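Long-range contacts in CHAD domain protein (Streptomyces chartreusis, PDB 6RN5), which probably binds polyphosphate through its all-helical CHAD domain and also binds copper(II) ions: residues 107-112 / 182-187; 113-118 / 348-353; 177-182 / 328-333; 275-280 / 312-317. All coordinates share one frame; numbering follows the deposited sequence.

Contact 1 (107-112 / 182-187); sequences ARLERL and QLTLAR
Leu109 and Leu183 face each other where two nearly antiparallel helices run closest, their CA atoms 6.2 Å apart. The axes of 107-112 and 182-187 approach to 9.8 Å, with 165° between their N-to-C directions, so the helices lie almost side by side. Leu183 is the main filler of the gap. Its CG stands anti to its own carbonyl carbon (chi1 -70°), and from there the two methyl branches part to different neighbours. Leu183 CD1 rests on the backbone of the other helix, 3.9 Å from Leu109 CA, and also meets Leu112 CD1 at 3.9 Å, the two leucine side chains crossing at about a right angle. The second branch, Leu183 CD2, lies 4.2 Å from Arg108 CD, touching the aliphatic part of that chain rather than its guanidinium; Arg108 also packs on Glu322 of helix 305-331. Leu109 CD2 in turn comes within 4.0 Å of Thr184 OG1, the two side chains lying oblique to each other. That hydroxyl is hydrogen-bonded within its own helix, to Asp180 O, so the leucine methyl meets a polar atom that already has a partner. No hydrogen bond or salt bridge links the two segments: 194 Å² of surface, both sides summed, is buried by van der Waals contact, and this pairing depends on the fit of leucine branches rather than on any directional bond.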
loop_
_atom_site.group_PDB
_atom_site.type_symbol
_atom_site.label_atom_id
_atom_site.label_comp_id
_atom_site.label_asym_id
_atom_site.label_seq_id
_atom_site.Cartn_x
_atom_site.Cartn_y
_atom_site.Cartn_z
ATOM N N ALA A 107 -3.562 20.483 -10.723
ATOM C CA ALA A 107 -3.781 19.827 -9.426
ATOM C C ALA A 107 -3.159 18.415 -9.407
ATOM O O ALA A 107 -2.613 17.965 -8.397
ATOM C CB ALA A 107 -5.260 19.754 -9.116
ATOM N N ARG A 108 -3.250 17.716 -10.538
ATOM C CA ARG A 108 -2.649 16.385 -10.638
ATOM C C ARG A 108 -1.118 16.420 -10.393
ATOM O O ARG A 108 -0.573 15.586 -9.702
ATOM C CB ARG A 108 -3.002 15.812 -11.994
ATOM C CG ARG A 108 -2.568 14.405 -12.217
ATOM C CD ARG A 108 -3.224 13.917 -13.480
ATOM N NE ARG A 108 -4.666 14.098 -13.349
ATOM C CZ ARG A 108 -5.492 14.461 -14.335
ATOM N NH1 ARG A 108 -5.052 14.675 -15.567
ATOM N NH2 ARG A 108 -6.782 14.585 -14.077
ATOM N N LEU A 109 -0.428 17.391 -10.950
ATOM C CA LEU A 109 1.011 17.482 -10.748
ATOM C C LEU A 109 1.314 17.665 -9.284
ATOM O O LEU A 109 2.137 16.943 -8.686
ATOM C CB LEU A 109 1.603 18.643 -11.554
ATOM C CG LEU A 109 3.102 18.929 -11.357
ATOM C CD1 LEU A 109 3.958 17.670 -11.519
ATOM C CD2 LEU A 109 3.594 20.004 -12.316
ATOM N N GLU A 110 0.631 18.629 -8.688
ATOM C CA GLU A 110 0.778 18.866 -7.255
ATOM C C GLU A 110 0.520 17.630 -6.383
ATOM O O GLU A 110 1.308 17.305 -5.480
ATOM C CB GLU A 110 -0.160 19.968 -6.847
ATOM C CG GLU A 110 -0.147 20.168 -5.356
ATOM C CD GLU A 110 -0.262 21.616 -4.975
ATOM O OE1 GLU A 110 -1.043 22.339 -5.658
ATOM O OE2 GLU A 110 0.427 22.001 -3.986
ATOM N N ARG A 111 -0.582 16.942 -6.648
ATOM C CA ARG A 111 -0.915 15.745 -5.919
ATOM C C ARG A 111 0.225 14.746 -6.066
ATOM O O ARG A 111 0.662 14.127 -5.086
ATOM C CB ARG A 111 -2.234 15.165 -6.469
ATOM C CG ARG A 111 -2.497 13.716 -6.136
ATOM C CD ARG A 111 -3.855 13.236 -6.668
ATOM N NE ARG A 111 -4.917 13.631 -5.754
ATOM C CZ ARG A 111 -5.317 12.946 -4.689
ATOM N NH1 ARG A 111 -4.835 11.736 -4.392
ATOM N NH2 ARG A 111 -6.286 13.454 -3.960
ATOM N N LEU A 112 0.745 14.589 -7.281
ATOM C CA LEU A 112 1.793 13.601 -7.482
ATOM C C LEU A 112 3.129 14.008 -6.841
ATOM O O LEU A 112 3.826 13.179 -6.224
ATOM C CB LEU A 112 1.958 13.290 -8.966
ATOM C CG LEU A 112 0.793 12.500 -9.600
ATOM C CD1 LEU A 112 0.797 12.559 -11.121
ATOM C CD2 LEU A 112 0.740 11.043 -9.183
ATOM N N GLN A 182 6.029 16.449 -18.161
ATOM C CA GLN A 182 4.871 15.964 -18.892
ATOM C C GLN A 182 3.549 16.686 -18.592
ATOM O O GLN A 182 2.812 17.068 -19.479
ATOM C CB GLN A 182 4.724 14.468 -18.684
ATOM C CG GLN A 182 5.813 13.666 -19.418
ATOM C CD GLN A 182 5.601 12.161 -19.278
ATOM O OE1 GLN A 182 4.669 11.695 -18.557
ATOM N NE2 GLN A 182 6.458 11.381 -19.958
ATOM N N LEU A 183 3.269 16.862 -17.324
ATOM C CA LEU A 183 2.052 17.535 -16.906
ATOM C C LEU A 183 2.089 19.032 -17.140
ATOM O O LEU A 183 1.053 19.642 -17.354
ATOM C CB LEU A 183 1.749 17.184 -15.458
ATOM C CG LEU A 183 1.309 15.701 -15.332
ATOM C CD1 LEU A 183 1.355 15.224 -13.886
ATOM C CD2 LEU A 183 -0.116 15.505 -15.868
ATOM N N THR A 184 3.262 19.623 -17.146
ATOM C CA THR A 184 3.393 21.025 -17.495
ATOM C C THR A 184 3.117 21.274 -18.955
ATOM O O THR A 184 2.423 22.216 -19.311
ATOM C CB THR A 184 4.789 21.550 -17.180
ATOM O OG1 THR A 184 4.961 21.491 -15.767
ATOM C CG2 THR A 184 4.924 23.031 -17.605
ATOM N N LEU A 185 3.676 20.434 -19.813
ATOM C CA LEU A 185 3.306 20.480 -21.210
ATOM C C LEU A 185 1.813 20.352 -21.401
ATOM O O LEU A 185 1.235 21.100 -22.206
ATOM C CB LEU A 185 4.040 19.406 -22.046
ATOM C CG LEU A 185 5.538 19.687 -22.181
ATOM C CD1 LEU A 185 6.257 18.455 -22.737
ATOM C CD2 LEU A 185 5.785 20.941 -23.019
ATOM N N ALA A 186 1.226 19.344 -20.764
ATOM C CA ALA A 186 -0.227 19.082 -20.844
ATOM C C ALA A 186 -1.034 20.332 -20.439
ATOM O O ALA A 186 -1.996 20.703 -21.097
ATOM C CB ALA A 186 -0.616 17.927 -19.945
ATOM N N ARG A 187 -0.574 20.986 -19.376
ATOM C CA ARG A 187 -1.211 22.153 -18.834
ATOM C C ARG A 187 -1.155 23.298 -19.827
ATOM O O ARG A 187 -2.183 23.897 -20.133
ATOM C CB ARG A 187 -0.508 22.543 -17.541
ATOM C CG ARG A 187 -0.885 23.901 -16.974
ATOM C CD ARG A 187 -0.045 24.220 -15.752
ATOM N NE ARG A 187 -0.126 25.631 -15.418
ATOM C CZ ARG A 187 0.374 26.199 -14.320
ATOM N NH1 ARG A 187 1.006 25.472 -13.402
ATOM N NH2 ARG A 187 0.237 27.523 -14.139
#

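Contact 2 (113-118 / 348-353). With CU (copper (II) ion), chain C; CU (copper (II) ion), chain B.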
loop_
_atom_site.group_PDB
_atom_site.type_symbol
_atom_site.label_atom_id
_atom_site.label_comp_id
_atom_site.label_asym_id
_atom_site.label_seq_id
_atom_site.Cartn_x
_atom_site.Cartn_y
_atom_site.Cartn_z
ATOM N N LEU A 113 3.502 15.267 -6.976
ATOM C CA LEU A 113 4.737 15.721 -6.280
ATOM C C LEU A 113 4.649 15.608 -4.762
ATOM O O LEU A 113 5.577 15.111 -4.136
ATOM C CB LEU A 113 5.150 17.133 -6.686
ATOM C CG LEU A 113 5.486 17.202 -8.192
ATOM C CD1 LEU A 113 5.787 18.632 -8.644
ATOM C CD2 LEU A 113 6.672 16.319 -8.586
ATOM N N ASN A 114 3.524 15.989 -4.182
ATOM C CA ASN A 114 3.290 15.751 -2.755
ATOM C C ASN A 114 3.464 14.271 -2.408
ATOM O O ASN A 114 4.175 13.955 -1.483
ATOM C CB ASN A 114 1.897 16.225 -2.325
ATOM C CG ASN A 114 1.791 17.732 -2.272
ATOM O OD1 ASN A 114 2.785 18.436 -2.064
ATOM N ND2 ASN A 114 0.608 18.234 -2.496
ATOM N N ALA A 115 2.849 13.376 -3.186
ATOM C CA ALA A 115 2.883 11.971 -2.850
ATOM C C ALA A 115 4.303 11.414 -2.900
ATOM O O ALA A 115 4.691 10.663 -2.023
ATOM C CB ALA A 115 1.934 11.182 -3.735
ATOM N N LEU A 116 5.091 11.800 -3.900
ATOM C CA LEU A 116 6.497 11.369 -3.996
ATOM C C LEU A 116 7.411 11.818 -2.829
ATOM O O LEU A 116 8.350 11.093 -2.425
ATOM C CB LEU A 116 7.129 11.890 -5.294
ATOM C CG LEU A 116 6.809 11.176 -6.615
ATOM C CD1 LEU A 116 7.338 12.040 -7.744
ATOM C CD2 LEU A 116 7.386 9.764 -6.695
ATOM N N HIS A 117 7.182 13.042 -2.378
ATOM C CA HIS A 117 7.897 13.616 -1.248
ATOM C C HIS A 117 7.578 12.769 -0.029
ATOM O O HIS A 117 8.486 12.294 0.657
ATOM C CB HIS A 117 7.498 15.088 -0.997
ATOM C CG HIS A 117 8.268 16.095 -1.814
ATOM N ND1 HIS A 117 9.638 16.037 -1.991
ATOM C CD2 HIS A 117 7.856 17.213 -2.469
ATOM C CE1 HIS A 117 10.032 17.056 -2.739
ATOM N NE2 HIS A 117 8.971 17.790 -3.037
ATOM N N ARG A 118 6.288 12.536 0.179
ATOM C CA ARG A 118 5.798 11.661 1.248
ATOM C C ARG A 118 6.380 10.253 1.169
ATOM O O ARG A 118 6.918 9.714 2.150
ATOM C CB ARG A 118 4.278 11.620 1.187
ATOM C CG ARG A 118 3.640 10.583 2.070
ATOM C CD ARG A 118 2.169 10.871 2.286
ATOM N NE ARG A 118 1.374 10.859 1.053
ATOM C CZ ARG A 118 1.083 9.773 0.330
ATOM N NH1 ARG A 118 1.533 8.564 0.690
ATOM N NH2 ARG A 118 0.324 9.897 -0.762
ATOM N N HIS A 348 1.937 4.911 -8.433
ATOM C CA HIS A 348 0.680 4.352 -8.912
ATOM C C HIS A 348 -0.026 3.565 -7.833
ATOM O O HIS A 348 -1.232 3.709 -7.662
ATOM C CB HIS A 348 0.913 3.466 -10.140
ATOM C CG HIS A 348 -0.294 2.678 -10.559
ATOM N ND1 HIS A 348 -0.550 1.411 -10.081
ATOM C CD2 HIS A 348 -1.318 2.985 -11.399
ATOM C CE1 HIS A 348 -1.680 0.966 -10.629
ATOM N NE2 HIS A 348 -2.166 1.913 -11.422
ATOM N N ALA A 349 0.719 2.756 -7.084
ATOM C CA ALA A 349 0.145 1.943 -6.038
ATOM C C ALA A 349 -0.415 2.810 -4.909
ATOM O O ALA A 349 -1.564 2.620 -4.447
ATOM C CB ALA A 349 1.204 0.981 -5.493
ATOM N N ASP A 350 0.391 3.773 -4.480
ATOM C CA ASP A 350 -0.056 4.764 -3.535
ATOM C C ASP A 350 -1.398 5.408 -3.911
ATOM O O ASP A 350 -2.322 5.507 -3.082
ATOM C CB ASP A 350 1.006 5.883 -3.421
ATOM C CG ASP A 350 0.637 6.893 -2.378
ATOM O OD1 ASP A 350 0.732 6.517 -1.192
ATOM O OD2 ASP A 350 0.247 8.026 -2.737
ATOM N N GLN A 351 -1.517 5.850 -5.157
ATOM C CA GLN A 351 -2.727 6.555 -5.568
ATOM C C GLN A 351 -3.892 5.564 -5.692
ATOM O O GLN A 351 -5.027 5.919 -5.420
ATOM C CB GLN A 351 -2.484 7.362 -6.855
ATOM C CG GLN A 351 -1.430 8.459 -6.643
ATOM C CD GLN A 351 -1.932 9.500 -5.674
ATOM O OE1 GLN A 351 -2.945 10.163 -5.957
ATOM N NE2 GLN A 351 -1.288 9.594 -4.490
ATOM N N ARG A 352 -3.616 4.312 -6.034
ATOM C CA ARG A 352 -4.681 3.313 -6.014
ATOM C C ARG A 352 -5.125 3.017 -4.584
ATOM O O ARG A 352 -6.316 2.767 -4.334
ATOM C CB ARG A 352 -4.260 2.023 -6.709
ATOM C CG ARG A 352 -4.069 2.157 -8.189
ATOM C CD ARG A 352 -5.283 2.784 -8.872
ATOM N NE ARG A 352 -6.576 2.123 -8.627
ATOM C CZ ARG A 352 -7.742 2.518 -9.153
ATOM N NH1 ARG A 352 -7.822 3.587 -9.941
ATOM N NH2 ARG A 352 -8.846 1.836 -8.902
ATOM N N HIS A 353 -4.190 3.101 -3.628
ATOM C CA HIS A 353 -4.564 2.989 -2.207
ATOM C C HIS A 353 -5.437 4.147 -1.772
ATOM O O HIS A 353 -6.346 3.935 -0.995
ATOM C CB HIS A 353 -3.341 2.794 -1.264
ATOM C CG HIS A 353 -2.541 1.569 -1.585
ATOM N ND1 HIS A 353 -3.110 0.436 -2.137
ATOM C CD2 HIS A 353 -1.211 1.304 -1.467
ATOM C CE1 HIS A 353 -2.168 -0.476 -2.336
ATOM N NE2 HIS A 353 -1.011 0.021 -1.932
HETATM CU CU CU C . 1.479 0.074 -1.759
HETATM CU CU CU B . -3.671 1.401 -12.702
HETATM O O HOH W 1 -1.919 11.573 -2.264
#
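Asp350 and Arg118 meet head-on in a salt bridge that joins helix 338-366 to helix 82-120, and Ala115, one turn before the arginine, packs against Asp350 and Gln351. The guanidinium grips the carboxylate end-on with two nitrogens, one to each oxygen. Arg118 NH1 gives a nearly straight bond (167°) to Asp350 OD1, 2.9 Å away and in the guanidinium plane, while Arg118 NH2 reaches Asp350 OD2 at 2.7 Å. Both oxygens are met on their syn sides, yet the two flat groups are twisted by 36°, so the pair is not fully coplanar. A bend at chi3 (62°) turns the end of the arginine chain to the carboxylate. On its anti side Asp350 OD2 takes a second donor, Gln351 NE2 at 2.8 Å, and this extra bond helps fix the rotation of the carboxylate. The Ala115 methyl closes in on the same group, Ala115 CB being 3.7 Å from Asp350 OD2. A water accepts from Gln351 NE2 at 3.0 Å and, weakly, from Arg118 NH2; Gln351 OE1 takes a bond from Arg111. The helix so anchored carries metal ligands on other sides: His348 NE2 binds one copper at 2.0 Å together with His262, His271 and one further ligand atom, and His353 NE2 lies 2.5 Å from a second copper, shared with His353 of the second subunit. This is a bidentate interhelical salt bridge, set beside a copper site with three histidine ligands and a copper bridging two subunits.

Contact 3 (177-182 / 328-333); sequences ALLDRQ and AQAART
Leu179 and Ala330 stand at the nearest backbone approach, CA to CA 7.0 Å, where helix segment 177-182 passes the C-terminal end of helix 305-331 and the turn after it. The small Ala330 is central: Ala330 CB meets Leu179 CD2 at 3.6 Å in apolar contact, and the amide oxygen Gln182 OE1 lies at the same distance from it. Leu178 comes in beside it, Leu178 CD2 lying 3.8 Å from Ala330 O. Gln182, extended beyond CG, carries its amide across the gap, and Gln182 NE2 donates to Thr333 OG1 at 2.8 Å (154°), with the hydroxyl nearly in the amide plane. Thr333 OG1 in turn donates to Ala330 O at 2.7 Å, a carbonyl that Thr333 N also reaches from the same face. The hydroxyl therefore relays the bond from glutamine to helix end. With a valine in place of Thr333, Gln182 NE2 would probably lose its acceptor and Ala330 O one of its two donors, leaving the amide able to turn. Helix 338-366 lies alongside, with Leu344 and Leu347 touching Leu179, and Tyr342 of the second subunit packs against Ala328 and Ala331.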
loop_
_atom_site.group_PDB
_atom_site.type_symbol
_atom_site.label_atom_id
_atom_site.label_comp_id
_atom_site.label_asym_id
_atom_site.label_seq_id
_atom_site.Cartn_x
_atom_site.Cartn_y
_atom_site.Cartn_z
ATOM N N ALA A 177 10.647 14.971 -11.800
ATOM C CA ALA A 177 10.998 15.845 -12.883
ATOM C C ALA A 177 10.303 15.405 -14.207
ATOM O O ALA A 177 9.895 16.243 -15.043
ATOM C CB ALA A 177 12.504 15.844 -13.048
ATOM N N LEU A 178 10.199 14.101 -14.405
ATOM C CA LEU A 178 9.488 13.569 -15.574
ATOM C C LEU A 178 8.010 14.018 -15.593
ATOM O O LEU A 178 7.521 14.535 -16.570
ATOM C CB LEU A 178 9.600 12.050 -15.591
ATOM C CG LEU A 178 8.910 11.341 -16.748
ATOM C CD1 LEU A 178 9.590 11.701 -18.055
ATOM C CD2 LEU A 178 8.941 9.839 -16.512
ATOM N N LEU A 179 7.323 13.830 -14.484
ATOM C CA LEU A 179 5.938 14.234 -14.363
ATOM C C LEU A 179 5.770 15.763 -14.428
ATOM O O LEU A 179 4.819 16.284 -15.013
ATOM C CB LEU A 179 5.364 13.684 -13.058
ATOM C CG LEU A 179 5.227 12.154 -13.023
ATOM C CD1 LEU A 179 5.043 11.687 -11.607
ATOM C CD2 LEU A 179 4.058 11.655 -13.865
ATOM N N ASP A 180 6.661 16.492 -13.784
ATOM C CA ASP A 180 6.644 17.935 -13.913
ATOM C C ASP A 180 6.718 18.382 -15.390
ATOM O O ASP A 180 5.928 19.209 -15.837
ATOM C CB ASP A 180 7.803 18.508 -13.101
ATOM C CG ASP A 180 7.798 20.021 -13.033
ATOM O OD1 ASP A 180 7.000 20.692 -13.680
ATOM O OD2 ASP A 180 8.627 20.551 -12.315
ATOM N N ARG A 181 7.647 17.802 -16.153
ATOM C CA ARG A 181 7.738 18.078 -17.576
ATOM C C ARG A 181 6.466 17.686 -18.315
ATOM O O ARG A 181 5.884 18.499 -19.014
ATOM C CB ARG A 181 8.958 17.365 -18.210
ATOM C CG ARG A 181 9.149 17.653 -19.700
ATOM C CD ARG A 181 10.375 16.966 -20.326
ATOM N NE ARG A 181 10.037 16.426 -21.663
ATOM C CZ ARG A 181 10.104 17.075 -22.847
ATOM N NH1 ARG A 181 10.541 18.339 -22.923
ATOM N NH2 ARG A 181 9.731 16.434 -23.981
ATOM N N GLN A 182 6.029 16.449 -18.161
ATOM C CA GLN A 182 4.871 15.964 -18.892
ATOM C C GLN A 182 3.549 16.686 -18.592
ATOM O O GLN A 182 2.812 17.068 -19.479
ATOM C CB GLN A 182 4.724 14.468 -18.684
ATOM C CG GLN A 182 5.813 13.666 -19.418
ATOM C CD GLN A 182 5.601 12.161 -19.278
ATOM O OE1 GLN A 182 4.669 11.695 -18.557
ATOM N NE2 GLN A 182 6.458 11.381 -19.958
ATOM N N ALA A 328 1.227 5.563 -14.148
ATOM C CA ALA A 328 1.383 4.364 -14.969
ATOM C C ALA A 328 1.845 4.752 -16.380
ATOM O O ALA A 328 2.822 4.205 -16.904
ATOM C CB ALA A 328 0.090 3.516 -15.008
ATOM N N GLN A 329 1.169 5.726 -16.967
ATOM C CA GLN A 329 1.469 6.150 -18.288
ATOM C C GLN A 329 2.882 6.743 -18.368
ATOM O O GLN A 329 3.598 6.467 -19.295
ATOM C CB GLN A 329 0.390 7.137 -18.797
ATOM C CG GLN A 329 0.534 7.504 -20.298
ATOM C CD GLN A 329 0.445 6.301 -21.262
ATOM O OE1 GLN A 329 -0.431 5.444 -21.137
ATOM N NE2 GLN A 329 1.374 6.233 -22.210
ATOM N N ALA A 330 3.294 7.522 -17.390
ATOM C CA ALA A 330 4.636 8.022 -17.379
ATOM C C ALA A 330 5.697 6.895 -17.346
ATOM O O ALA A 330 6.766 7.028 -17.899
ATOM C CB ALA A 330 4.830 8.944 -16.165
ATOM N N ALA A 331 5.389 5.802 -16.693
ATOM C CA ALA A 331 6.281 4.652 -16.636
ATOM C C ALA A 331 6.497 3.980 -17.992
ATOM O O ALA A 331 7.458 3.239 -18.145
ATOM C CB ALA A 331 5.724 3.625 -15.645
ATOM N N ARG A 332 5.625 4.267 -18.964
ATOM C CA ARG A 332 5.827 3.780 -20.319
ATOM C C ARG A 332 6.616 4.743 -21.211
ATOM O O ARG A 332 6.812 4.460 -22.359
ATOM C CB ARG A 332 4.498 3.541 -20.984
ATOM C CG ARG A 332 3.519 2.770 -20.149
ATOM C CD ARG A 332 2.322 2.339 -20.990
ATOM N NE ARG A 332 2.422 0.909 -21.323
ATOM C CZ ARG A 332 2.930 0.395 -22.448
ATOM N NH1 ARG A 332 2.982 -0.924 -22.597
ATOM N NH2 ARG A 332 3.378 1.174 -23.436
ATOM N N THR A 333 7.041 5.889 -20.700
ATOM C CA THR A 333 7.830 6.820 -21.474
ATOM C C THR A 333 9.139 6.123 -21.904
ATOM O O THR A 333 9.776 5.471 -21.080
ATOM C CB THR A 333 8.217 8.010 -20.595
ATOM O OG1 THR A 333 7.031 8.598 -20.076
ATOM C CG2 THR A 333 9.030 9.072 -21.358
#

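Contact 4 (275-280 / 312-317); sequences APWHQV and QALNRH
Three aromatic side chains, Trp277, His278 and His317, cluster between helices 274-295 and 305-331. His317 has CG anti to its backbone N (chi1 -175°), which projects the imidazole toward the other helix. Trp277 CB sits over one face of the His317 ring, 3.8 Å from its centroid, in a CH-pi contact. The five-membered ring of Trp277 lies near parallel to the His317 imidazole, at 16°, but is slid so far along, centroids 4.9 Å apart, that overlap is slight. Polar contact is modest: His278 NE2 meets the edge of the His317 ring and gives His317 ND1 a weak, bent hydrogen bond of 3.0 Å (121°). The other ring nitrogen, His317 NE2, is hydrogen-bonded to Arg359, which also makes a cation-pi contact with Trp277. The apolar part belongs to Leu314, whose CD2 touches the tryptophan edge at Trp277 CE3, 3.8 Å away, while Leu314 CD1 reaches Val280 CG1 at 3.8 Å. Replacing His317 by an alanine would probably open a gap beside Trp277 CB and leave His278 NE2 and Arg359 without this partner. Around the pair, helix 338-366 covers Leu314 with Phe362 and His317 with Val355 and Ala358, and Leu246 and Ile249 of a loop pack on Trp277.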
loop_
_atom_site.group_PDB
_atom_site.type_symbol
_atom_site.label_atom_id
_atom_site.label_comp_id
_atom_site.label_asym_id
_atom_site.label_seq_id
_atom_site.Cartn_x
_atom_site.Cartn_y
_atom_site.Cartn_z
ATOM N N ALA A 275 -15.583 3.005 -12.766
ATOM C CA ALA A 275 -16.665 3.631 -13.558
ATOM C C ALA A 275 -17.954 3.803 -12.743
ATOM O O ALA A 275 -18.500 4.868 -12.708
ATOM C CB ALA A 275 -16.921 2.899 -14.890
ATOM N N PRO A 276 -18.405 2.764 -12.039
ATOM C CA PRO A 276 -19.616 3.012 -11.231
ATOM C C PRO A 276 -19.474 4.105 -10.149
ATOM O O PRO A 276 -20.421 4.839 -9.897
ATOM C CB PRO A 276 -19.907 1.650 -10.589
ATOM C CG PRO A 276 -18.826 0.701 -11.058
ATOM C CD PRO A 276 -18.114 1.327 -12.215
ATOM N N TRP A 277 -18.311 4.187 -9.516
ATOM C CA TRP A 277 -18.002 5.251 -8.537
ATOM C C TRP A 277 -17.994 6.665 -9.144
ATOM O O TRP A 277 -18.508 7.632 -8.557
ATOM C CB TRP A 277 -16.657 4.976 -7.891
ATOM C CG TRP A 277 -16.739 3.844 -6.969
ATOM C CD1 TRP A 277 -16.549 2.531 -7.257
ATOM C CD2 TRP A 277 -17.057 3.903 -5.583
ATOM N NE1 TRP A 277 -16.719 1.771 -6.139
ATOM C CE2 TRP A 277 -17.039 2.592 -5.097
ATOM C CE3 TRP A 277 -17.352 4.936 -4.713
ATOM C CZ2 TRP A 277 -17.293 2.293 -3.790
ATOM C CZ3 TRP A 277 -17.600 4.632 -3.397
ATOM C CH2 TRP A 277 -17.573 3.335 -2.951
ATOM N N HIS A 278 -17.435 6.761 -10.335
ATOM C CA HIS A 278 -17.428 8.035 -11.042
ATOM C C HIS A 278 -18.793 8.422 -11.529
ATOM O O HIS A 278 -19.117 9.622 -11.567
ATOM C CB HIS A 278 -16.393 8.050 -12.162
ATOM C CG HIS A 278 -14.986 7.983 -11.638
ATOM N ND1 HIS A 278 -13.901 7.635 -12.418
ATOM C CD2 HIS A 278 -14.506 8.152 -10.382
ATOM C CE1 HIS A 278 -12.810 7.635 -11.673
ATOM N NE2 HIS A 278 -13.147 7.941 -10.432
ATOM N N GLN A 279 -19.614 7.431 -11.866
ATOM C CA GLN A 279 -21.034 7.716 -12.149
ATOM C C GLN A 279 -21.792 8.209 -10.913
ATOM O O GLN A 279 -22.540 9.161 -10.965
ATOM C CB GLN A 279 -21.713 6.473 -12.741
ATOM C CG GLN A 279 -23.088 6.755 -13.324
ATOM C CD GLN A 279 -23.060 7.919 -14.316
ATOM O OE1 GLN A 279 -22.067 8.123 -15.046
ATOM N NE2 GLN A 279 -24.144 8.682 -14.354
ATOM N N VAL A 280 -21.592 7.568 -9.791
ATOM C CA VAL A 280 -22.136 8.080 -8.564
ATOM C C VAL A 280 -21.658 9.511 -8.255
ATOM O O VAL A 280 -22.455 10.323 -7.807
ATOM C CB VAL A 280 -21.878 7.098 -7.419
ATOM C CG1 VAL A 280 -22.028 7.734 -6.050
ATOM C CG2 VAL A 280 -22.836 5.918 -7.570
ATOM N N GLN A 312 -16.784 15.187 -1.332
ATOM C CA GLN A 312 -15.333 15.331 -1.210
ATOM C C GLN A 312 -14.652 13.994 -1.421
ATOM O O GLN A 312 -13.675 13.924 -2.102
ATOM C CB GLN A 312 -14.969 15.859 0.160
ATOM C CG GLN A 312 -15.457 17.280 0.409
ATOM C CD GLN A 312 -14.833 18.280 -0.535
ATOM O OE1 GLN A 312 -13.653 18.185 -0.853
ATOM N NE2 GLN A 312 -15.617 19.258 -0.980
ATOM N N ALA A 313 -15.178 12.943 -0.817
ATOM C CA ALA A 313 -14.572 11.656 -0.952
ATOM C C ALA A 313 -14.614 11.201 -2.401
ATOM O O ALA A 313 -13.656 10.626 -2.872
ATOM C CB ALA A 313 -15.272 10.668 -0.072
ATOM N N LEU A 314 -15.701 11.479 -3.123
ATOM C CA LEU A 314 -15.731 11.104 -4.544
ATOM C C LEU A 314 -14.794 11.953 -5.418
ATOM O O LEU A 314 -14.278 11.460 -6.421
ATOM C CB LEU A 314 -17.132 11.144 -5.105
ATOM C CG LEU A 314 -18.081 10.179 -4.382
ATOM C CD1 LEU A 314 -19.531 10.327 -4.855
ATOM C CD2 LEU A 314 -17.617 8.751 -4.489
ATOM N N ASN A 315 -14.531 13.206 -5.053
ATOM C CA ASN A 315 -13.501 13.968 -5.795
ATOM C C ASN A 315 -12.089 13.393 -5.574
ATOM O O ASN A 315 -11.272 13.385 -6.479
ATOM C CB ASN A 315 -13.488 15.447 -5.426
ATOM C CG ASN A 315 -14.714 16.211 -5.906
ATOM O OD1 ASN A 315 -15.472 15.779 -6.809
ATOM N ND2 ASN A 315 -14.917 17.372 -5.302
ATOM N N ARG A 316 -11.795 12.930 -4.379
ATOM C CA ARG A 316 -10.500 12.365 -4.128
ATOM C C ARG A 316 -10.383 11.071 -4.892
ATOM O O ARG A 316 -9.332 10.750 -5.428
ATOM C CB ARG A 316 -10.269 12.197 -2.625
ATOM C CG ARG A 316 -9.831 13.531 -1.989
ATOM C CD ARG A 316 -10.426 13.789 -0.618
ATOM N NE ARG A 316 -10.211 12.693 0.329
ATOM C CZ ARG A 316 -11.108 12.250 1.224
ATOM N NH1 ARG A 316 -12.327 12.773 1.313
ATOM N NH2 ARG A 316 -10.779 11.239 2.028
ATOM N N HIS A 317 -11.479 10.323 -4.948
ATOM C CA HIS A 317 -11.526 9.080 -5.708
ATOM C C HIS A 317 -11.124 9.330 -7.169
ATOM O O HIS A 317 -10.293 8.661 -7.738
ATOM C CB HIS A 317 -12.917 8.473 -5.598
ATOM C CG HIS A 317 -13.051 7.131 -6.243
ATOM N ND1 HIS A 317 -12.975 6.955 -7.600
ATOM C CD2 HIS A 317 -13.252 5.906 -5.718
ATOM C CE1 HIS A 317 -13.139 5.671 -7.886
ATOM N NE2 HIS A 317 -13.313 5.013 -6.767
#

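From the N terminus, helix 82-120 supplies the first segments of two contacts: the loop opened at 107-112 is closed at 182-187 on helix 170-198 (contact 1), and that opened at 113-118 only at 348-353 on helix 338-366 (contact 2). Contact 1 therefore crosses contact 2. Contact 3 starts from 177-182, ends at 328-333, crosses contact 1 and shares Gln182 with it, and is nested inside contact 2. Contact 4 closes the shortest loop, in series with contact 1 and nested within contacts 2 and 3. Contact 1 pairs helices 82-120 and 170-198, contacts 2 and 3 tie that pair to helices 338-366 and 305-331, near the coppers, and contact 4 lies nearer the chain's centre.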